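Local coordinates for protein putative metal-dependent phosphoesterase (Bifidobacterium adolescentis, PDB 3O0F) that is a metal-dependent phosphoesterase of the PHP family that holds iron and zinc ions and binds adenosine monophosphate, at residues A[30-33]-A[34-38]; A[97-100]-A[101-105]; A[220-223]-A[224-227]; A[236-239]-A[240-243]. All coordinates share one frame; numbering follows the deposited sequence.

Contact 1: residues A[30-33]-A[34-38]. With EDO (1,2-ethanediol), chain G.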
# COMPACT_ATOMS: atom_id res chain seq x y z
N PRO A 30 11.40 8.18 3.83
CA PRO A 30 11.48 8.31 2.38
C PRO A 30 12.91 8.44 1.84
O PRO A 30 13.24 7.83 0.84
CB PRO A 30 10.69 9.59 2.09
CG PRO A 30 9.61 9.57 3.15
CD PRO A 30 10.34 9.06 4.40
N ARG A 31 13.74 9.21 2.53
CA ARG A 31 15.14 9.33 2.16
C ARG A 31 15.87 7.97 2.18
O ARG A 31 16.57 7.64 1.23
CB ARG A 31 15.87 10.32 3.08
CG ARG A 31 17.35 10.49 2.76
CD ARG A 31 17.91 11.82 3.33
NE ARG A 31 19.24 12.12 2.77
CZ ARG A 31 19.49 12.90 1.70
NH1 ARG A 31 18.52 13.49 1.01
NH2 ARG A 31 20.75 13.08 1.32
N THR A 32 15.66 7.19 3.21
CA THR A 32 16.28 5.84 3.29
C THR A 32 15.81 4.95 2.13
O THR A 32 16.62 4.27 1.48
CB THR A 32 16.05 5.21 4.64
OG1 THR A 32 16.75 6.00 5.60
CG2 THR A 32 16.55 3.73 4.69
N LEU A 33 14.51 5.02 1.83
CA LEU A 33 13.98 4.27 0.71
C LEU A 33 14.69 4.60 -0.59
O LEU A 33 15.11 3.70 -1.31
CB LEU A 33 12.47 4.50 0.60
CG LEU A 33 11.77 4.08 -0.72
CD1 LEU A 33 11.84 2.54 -0.92
CD2 LEU A 33 10.36 4.55 -0.68
N VAL A 34 14.87 5.89 -0.88
CA VAL A 34 15.48 6.32 -2.13
C VAL A 34 16.94 5.96 -2.21
O VAL A 34 17.41 5.48 -3.25
CB VAL A 34 15.26 7.87 -2.37
CG1 VAL A 34 16.12 8.35 -3.52
CG2 VAL A 34 13.75 8.18 -2.54
N GLU A 35 17.66 6.19 -1.12
CA GLU A 35 19.08 5.85 -1.00
C GLU A 35 19.30 4.36 -1.21
O GLU A 35 20.17 3.96 -1.97
CB GLU A 35 19.59 6.22 0.41
CG GLU A 35 20.99 5.64 0.74
CD GLU A 35 21.07 4.93 2.11
OE1 GLU A 35 20.07 4.86 2.85
OE2 GLU A 35 22.15 4.44 2.45
N GLN A 36 18.50 3.54 -0.54
CA GLN A 36 18.64 2.09 -0.67
C GLN A 36 18.23 1.58 -2.06
O GLN A 36 18.93 0.75 -2.63
CB GLN A 36 17.87 1.37 0.41
CG GLN A 36 18.49 1.59 1.82
CD GLN A 36 17.78 0.75 2.90
OE1 GLN A 36 16.74 0.15 2.65
NE2 GLN A 36 18.38 0.67 4.10
N ALA A 37 17.15 2.11 -2.61
CA ALA A 37 16.71 1.71 -3.94
C ALA A 37 17.81 1.97 -4.99
O ALA A 37 18.05 1.14 -5.85
CB ALA A 37 15.39 2.43 -4.33
N ARG A 38 18.48 3.13 -4.91
CA ARG A 38 19.60 3.40 -5.80
C ARG A 38 20.74 2.42 -5.62
O ARG A 38 21.25 1.85 -6.63
CB ARG A 38 20.12 4.83 -5.64
CG ARG A 38 21.00 5.25 -6.86
CD ARG A 38 21.55 6.67 -6.74
NE ARG A 38 22.80 6.81 -7.49
CZ ARG A 38 22.89 6.85 -8.82
NH1 ARG A 38 21.80 6.77 -9.57
NH2 ARG A 38 24.08 6.96 -9.40
C1 EDO G . 16.12 -3.86 1.87
O1 EDO G . 14.98 -4.77 1.98
C2 EDO G . 16.71 -3.42 3.21
O2 EDO G . 15.89 -2.42 3.87
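T32 and Q36, one helical turn apart, run side by side in the same direction, and the methyl CG2 of T32 rests against the amide end of Q36, 3.6 Å from NE2. That methyl stands anti to the backbone N of T32, which directs it at Q36 and leaves OG1 on the N side of the residue. The extended Q36 chain carries its amide past the methyl, and OE1 accepts a hydrogen bond of 3.0 Å from O2 of an ethanediol, probably taken up from the crystallisation liquor; W262 and L271 bind the same molecule.

Backbone bonds of the alpha-helical i to i+4 kind join the two halves. E35 N to R31 O (3.0 Å, N-H...O angle 171°) and Q36 N to T32 O (2.9 Å) are the straighter ones, while A37 N reaches L33 O at 2.9 Å and V34 N reaches P30 O at 3.1 Å. In the conformer described, OE2 of E35 makes a salt bridge with K39.

Helix 30-39 is the crossover between parallel strands 15-19 and 44-47. L33 and A37 pack on V45 of strand 44-47, P30 on I47, and V34 on I66 of helix 56-66.

Contact 2: residues A[97-100]-A[101-105]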
# COMPACT_ATOMS: atom_id res chain seq x y z
N GLU A 97 -9.72 17.71 -4.09
CA GLU A 97 -10.55 17.80 -2.87
C GLU A 97 -11.28 16.48 -2.55
O GLU A 97 -11.47 16.16 -1.38
CB GLU A 97 -11.56 18.98 -2.98
CG GLU A 97 -12.53 19.21 -1.76
CD GLU A 97 -13.54 20.38 -1.96
OE1 GLU A 97 -13.10 21.55 -1.98
OE2 GLU A 97 -14.78 20.13 -2.10
N HIS A 98 -11.71 15.73 -3.58
CA HIS A 98 -12.41 14.45 -3.39
C HIS A 98 -11.44 13.43 -2.81
O HIS A 98 -11.72 12.75 -1.81
CB HIS A 98 -13.02 13.99 -4.73
CG HIS A 98 -13.74 12.66 -4.70
ND1 HIS A 98 -14.13 12.04 -3.53
CD2 HIS A 98 -14.21 11.88 -5.70
CE1 HIS A 98 -14.74 10.91 -3.81
NE2 HIS A 98 -14.83 10.80 -5.12
N ILE A 99 -10.26 13.32 -3.40
CA ILE A 99 -9.35 12.29 -2.93
C ILE A 99 -8.81 12.69 -1.55
O ILE A 99 -8.76 11.87 -0.64
CB ILE A 99 -8.31 11.90 -4.05
CG1 ILE A 99 -8.02 10.39 -3.99
CG2 ILE A 99 -7.09 12.78 -4.06
CD1 ILE A 99 -7.31 9.83 -5.17
N SER A 100 -8.55 13.97 -1.34
CA SER A 100 -8.09 14.46 -0.03
C SER A 100 -9.04 14.18 1.10
O SER A 100 -8.60 13.73 2.17
CB SER A 100 -7.82 15.97 -0.06
OG SER A 100 -6.60 16.20 -0.68
N SER A 101 -10.32 14.43 0.89
CA SER A 101 -11.28 14.22 1.94
C SER A 101 -11.54 12.72 2.14
O SER A 101 -11.77 12.28 3.25
CB SER A 101 -12.55 15.00 1.64
OG SER A 101 -13.35 14.26 0.78
N MSE A 102 -11.50 11.93 1.08
CA MSE A 102 -11.63 10.48 1.25
C MSE A 102 -10.48 9.90 2.11
O MSE A 102 -10.71 9.04 2.97
CB MSE A 102 -11.57 9.81 -0.10
CG MSE A 102 -11.68 8.32 -0.00
SE MSE A 102 -11.82 7.56 -1.79
CE MSE A 102 -9.97 7.41 -2.17
N PHE A 103 -9.26 10.35 1.85
CA PHE A 103 -8.13 9.96 2.75
C PHE A 103 -8.30 10.43 4.19
O PHE A 103 -7.99 9.68 5.11
CB PHE A 103 -6.79 10.44 2.26
CG PHE A 103 -6.36 9.90 0.92
CD1 PHE A 103 -6.91 8.75 0.39
CD2 PHE A 103 -5.36 10.53 0.22
CE1 PHE A 103 -6.49 8.27 -0.84
CE2 PHE A 103 -4.94 10.07 -1.00
CZ PHE A 103 -5.49 8.93 -1.52
N ALA A 104 -8.76 11.66 4.39
CA ALA A 104 -8.92 12.20 5.73
C ALA A 104 -9.94 11.35 6.47
O ALA A 104 -9.75 11.01 7.63
CB ALA A 104 -9.35 13.70 5.73
N ASN A 105 -11.02 10.98 5.78
CA ASN A 105 -12.05 10.15 6.37
C ASN A 105 -11.50 8.78 6.70
O ASN A 105 -11.82 8.23 7.75
CB ASN A 105 -13.25 9.97 5.44
CG ASN A 105 -14.00 11.26 5.17
OD1 ASN A 105 -13.85 12.23 5.89
ND2 ASN A 105 -14.80 11.28 4.11
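The first turns of the long helix 97-124 present an apolar ridge of I99, M102 and F103, spaced three and four residues apart, while the serines S100 and S101 lie at its more open flank. I99 is the meeting point. Its CG1 lies 3.8 Å from CZ of the F103 ring and 4.0 Å from CE of M102, a selenomethionine in the crystal. The I99 and F103 side chains run alongside each other, so the isoleucine reaches the far end of the ring; the M102 chain passes I99 at a slant, and its bend at the last torsion (chi3 87°) swings the methyl back toward CG1. One face of the F103 ring also looks onto the carbonyl of I99, whose O stands 3.5 Å above the ring plane, toward the rim.

The same carbonyl accepts F103 N at 3.0 Å in a nearly straight bond (172°), whereas the ring merely lies beside that oxygen. M102 N to H98 O, A104 N to S100 O and S101 N to E97 O continue the ladder. The hydroxyl of S101, placed between its own N and carbonyl carbon (chi1 83°), lies 3.4 Å from E97 O and equally far from H98 O; either bond would be weak. S100 OG is engaged by N96 O.

I99 and M102 also meet V192 and V188 of helix 185-194, and M102 and F103 meet I76 of strand 70-80. This is the packing of an amphipathic helix, its apolar i, i+3, i+4 set turned to the sheet and an adjoining helix.

Contact 3: residues A[220-223]-A[224-227]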
# COMPACT_ATOMS: atom_id res chain seq x y z
N ASP A 220 -13.94 -7.13 -13.78
CA ASP A 220 -14.51 -6.55 -14.99
C ASP A 220 -15.20 -5.24 -14.69
O ASP A 220 -15.00 -4.30 -15.43
CB ASP A 220 -15.47 -7.49 -15.70
CG ASP A 220 -14.75 -8.63 -16.41
OD1 ASP A 220 -13.53 -8.51 -16.71
OD2 ASP A 220 -15.41 -9.65 -16.69
N ALA A 221 -15.94 -5.18 -13.59
CA ALA A 221 -16.65 -3.97 -13.17
C ALA A 221 -15.69 -2.84 -12.79
O ALA A 221 -15.93 -1.64 -13.09
CB ALA A 221 -17.62 -4.28 -12.07
N MSE A 222 -14.58 -3.20 -12.15
CA MSE A 222 -13.48 -2.22 -11.92
C MSE A 222 -12.79 -1.75 -13.21
O MSE A 222 -12.51 -0.54 -13.35
CB MSE A 222 -12.44 -2.77 -10.97
CG MSE A 222 -13.00 -2.93 -9.58
SE MSE A 222 -11.87 -4.14 -8.55
CE MSE A 222 -10.29 -3.08 -8.31
N ILE A 223 -12.56 -2.67 -14.15
CA ILE A 223 -12.04 -2.31 -15.46
C ILE A 223 -13.00 -1.30 -16.13
O ILE A 223 -12.55 -0.26 -16.64
CB ILE A 223 -11.77 -3.55 -16.37
CG1 ILE A 223 -10.58 -4.38 -15.83
CG2 ILE A 223 -11.54 -3.15 -17.84
CD1 ILE A 223 -10.46 -5.85 -16.44
N ALA A 224 -14.31 -1.58 -16.12
CA ALA A 224 -15.32 -0.63 -16.65
C ALA A 224 -15.32 0.73 -15.91
O ALA A 224 -15.64 1.72 -16.51
CB ALA A 224 -16.73 -1.26 -16.62
N ASP A 225 -14.99 0.75 -14.62
CA ASP A 225 -14.90 1.99 -13.82
C ASP A 225 -13.71 2.88 -14.22
O ASP A 225 -13.70 4.05 -13.86
CB ASP A 225 -14.72 1.69 -12.33
CG ASP A 225 -15.92 1.00 -11.67
OD1 ASP A 225 -17.07 1.09 -12.18
OD2 ASP A 225 -15.67 0.36 -10.60
N GLY A 226 -12.71 2.30 -14.91
CA GLY A 226 -11.42 2.95 -15.25
C GLY A 226 -10.13 2.34 -14.67
O GLY A 226 -9.09 2.98 -14.72
N LEU A 227 -10.15 1.11 -14.14
CA LEU A 227 -8.93 0.47 -13.61
C LEU A 227 -7.84 0.41 -14.66
O LEU A 227 -8.06 -0.05 -15.77
CB LEU A 227 -9.22 -0.94 -13.05
CG LEU A 227 -8.03 -1.67 -12.41
CD1 LEU A 227 -7.69 -1.06 -11.02
CD2 LEU A 227 -8.36 -3.18 -12.26
O HOH W 1 -10.09 0.13 -17.63
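M222, L227 and I223 carry most of the surface buried where helix 216-225 ends. L227 N donates to M222 O, five residues back, at 3.0 Å, and G226 N donates to I223 O at 3.1 Å. This pair of bonds, with the positive phi of G226 (117°), defines a Schellman motif. The reversal brings L227 back over the last turn: its CB lies 4.2 Å from CB of M222, a selenomethionine here, and its CD2 makes a looser apolar contact with CG1 of I223. A water donates to both I223 O and L227 O, at 2.7 and 2.8 Å, so the carbonyl of I223 is gripped twice. At the backbone angles of G226 a beta carbon would press on the carbonyl oxygen of D225.

Beside this turn the carboxylate of D225 folds back against its own helix, and its OD2 bonds to ND1 of H186. An alanine at D225 is likely to leave that histidine nitrogen without its carboxylate mate and weaken the tie to helix 185-194.

M222 and L227 both touch M87 of strand 83-90, and I223 meets I248 of helix 239-252. Such a C-cap, with an apolar residue just past the glycine closing over the last turn, is typical of the Schellman motif; here it ends the crossover helix between parallel strands 198-201 and 229-233.

Contact 4: residues A[236-239]-A[240-243]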
# COMPACT_ATOMS: atom_id res chain seq x y z
N GLY A 236 2.78 -12.27 -2.59
CA GLY A 236 1.44 -12.78 -2.24
C GLY A 236 0.59 -13.43 -3.35
O GLY A 236 -0.45 -14.06 -3.07
N ASN A 237 1.01 -13.27 -4.61
CA ASN A 237 0.32 -13.93 -5.73
C ASN A 237 0.98 -15.27 -6.12
O ASN A 237 2.03 -15.29 -6.76
CB ASN A 237 0.30 -13.01 -6.98
CG ASN A 237 -0.57 -11.75 -6.83
OD1 ASN A 237 -1.58 -11.71 -6.09
ND2 ASN A 237 -0.19 -10.70 -7.60
N PRO A 238 0.31 -16.41 -5.83
CA PRO A 238 0.79 -17.70 -6.34
C PRO A 238 0.75 -17.84 -7.87
O PRO A 238 0.07 -17.07 -8.54
CB PRO A 238 -0.13 -18.74 -5.71
CG PRO A 238 -1.10 -17.99 -4.86
CD PRO A 238 -0.99 -16.54 -5.14
N PRO A 239 1.49 -18.83 -8.41
CA PRO A 239 1.65 -19.05 -9.84
C PRO A 239 0.36 -19.09 -10.67
O PRO A 239 0.30 -18.46 -11.74
CB PRO A 239 2.38 -20.40 -9.93
CG PRO A 239 3.07 -20.58 -8.61
CD PRO A 239 2.40 -19.69 -7.60
N GLU A 240 -0.64 -19.83 -10.20
CA GLU A 240 -1.91 -19.93 -10.92
C GLU A 240 -2.61 -18.57 -11.04
O GLU A 240 -3.28 -18.31 -12.03
CB GLU A 240 -2.84 -20.92 -10.21
CG GLU A 240 -3.12 -20.55 -8.75
CD GLU A 240 -2.29 -21.31 -7.74
OE1 GLU A 240 -1.12 -21.67 -8.05
OE2 GLU A 240 -2.82 -21.54 -6.62
N GLN A 241 -2.47 -17.74 -10.01
CA GLN A 241 -3.12 -16.47 -9.92
C GLN A 241 -2.38 -15.46 -10.79
O GLN A 241 -2.99 -14.62 -11.39
CB GLN A 241 -3.19 -15.95 -8.47
CG GLN A 241 -4.24 -16.63 -7.58
CD GLN A 241 -5.66 -16.53 -8.16
OE1 GLN A 241 -6.01 -15.49 -8.73
NE2 GLN A 241 -6.47 -17.58 -7.99
N ARG A 242 -1.05 -15.53 -10.82
CA ARG A 242 -0.28 -14.73 -11.77
C ARG A 242 -0.74 -15.04 -13.18
O ARG A 242 -1.03 -14.10 -13.93
CB ARG A 242 1.23 -14.95 -11.58
CG ARG A 242 1.72 -14.55 -10.20
CD ARG A 242 3.26 -14.68 -10.12
NE ARG A 242 3.78 -14.29 -8.81
CZ ARG A 242 5.05 -14.00 -8.56
NH1 ARG A 242 5.95 -14.04 -9.54
NH2 ARG A 242 5.42 -13.64 -7.35
N GLU A 243 -0.90 -16.31 -13.55
CA GLU A 243 -1.38 -16.61 -14.93
C GLU A 243 -2.79 -16.10 -15.18
O GLU A 243 -3.09 -15.55 -16.24
CB GLU A 243 -1.35 -18.11 -15.23
CG GLU A 243 0.07 -18.66 -15.52
CD GLU A 243 0.16 -20.18 -15.33
OE1 GLU A 243 -0.92 -20.84 -15.31
OE2 GLU A 243 1.29 -20.71 -15.17
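The carbonyl oxygen of P238 is gripped by two amides of the helix it precedes: R242 N at 3.0 Å in a good bond of 164°, and Q241 N at the same distance but at 128°, a weak one. P238 occupies the N-cap position, and with E243 N bonded to P239 O at 3.1 Å these bonds start the first turn of helix 239-252.

The shortest bond, however, comes from a side chain. R242 NE donates to N237 O at 2.9 Å, the oxygen lying at the edge of the guanidinium and tilted 22° from its plane. The arginine runs extended from CG to NE, back along the loop that leads into the helix, so its CG also packs on CB of N237 (3.8 Å). Its NH2 bonds to H234 O, which gives the guanidinium a second backbone anchor. A leucine in place of R242 would probably leave the carbonyls of N237 and H234 without their NE and NH2 donors and let the 236-239 loop move more freely against the helix.

P238 adds van der Waals contacts. Its ring and the side chain of Q241 lie alongside each other, P238 CD to Q241 CB 4.0 Å, while its CB meets the bent E240 chain near the carboxylate in one of the two modelled conformers of E240.

The loop follows strand 229-233, where V232 and W233 are packed by R242. The side-chain amide of N237 is fixed at both ends, OD1 by G205 N and ND2 by V232 O, and sits near H203, so the loop between strand 229-233 and helix 239-252 lies beside an iron ligand.

How the contacts relate
All four contacts are local, formed within a helix or at one of its ends, and none touches another. Contacts 1 and 3 belong to crossover helices on opposite sides of the chain's centre, the first within a helix and the second at a C-terminal end. Contact 2 opens a long helix and owes most to apolar packing, whereas contact 4 lies at the surface and relies on an arginine and prolines at a helix N-terminus. Contacts 2 and 3 both pack on helix 185-194, and I223 of contact 3 reaches helix 239-252, which contact 4 begins. Contacts 1 to 3 are partly buried, each combining a buried apolar side with a more open polar one.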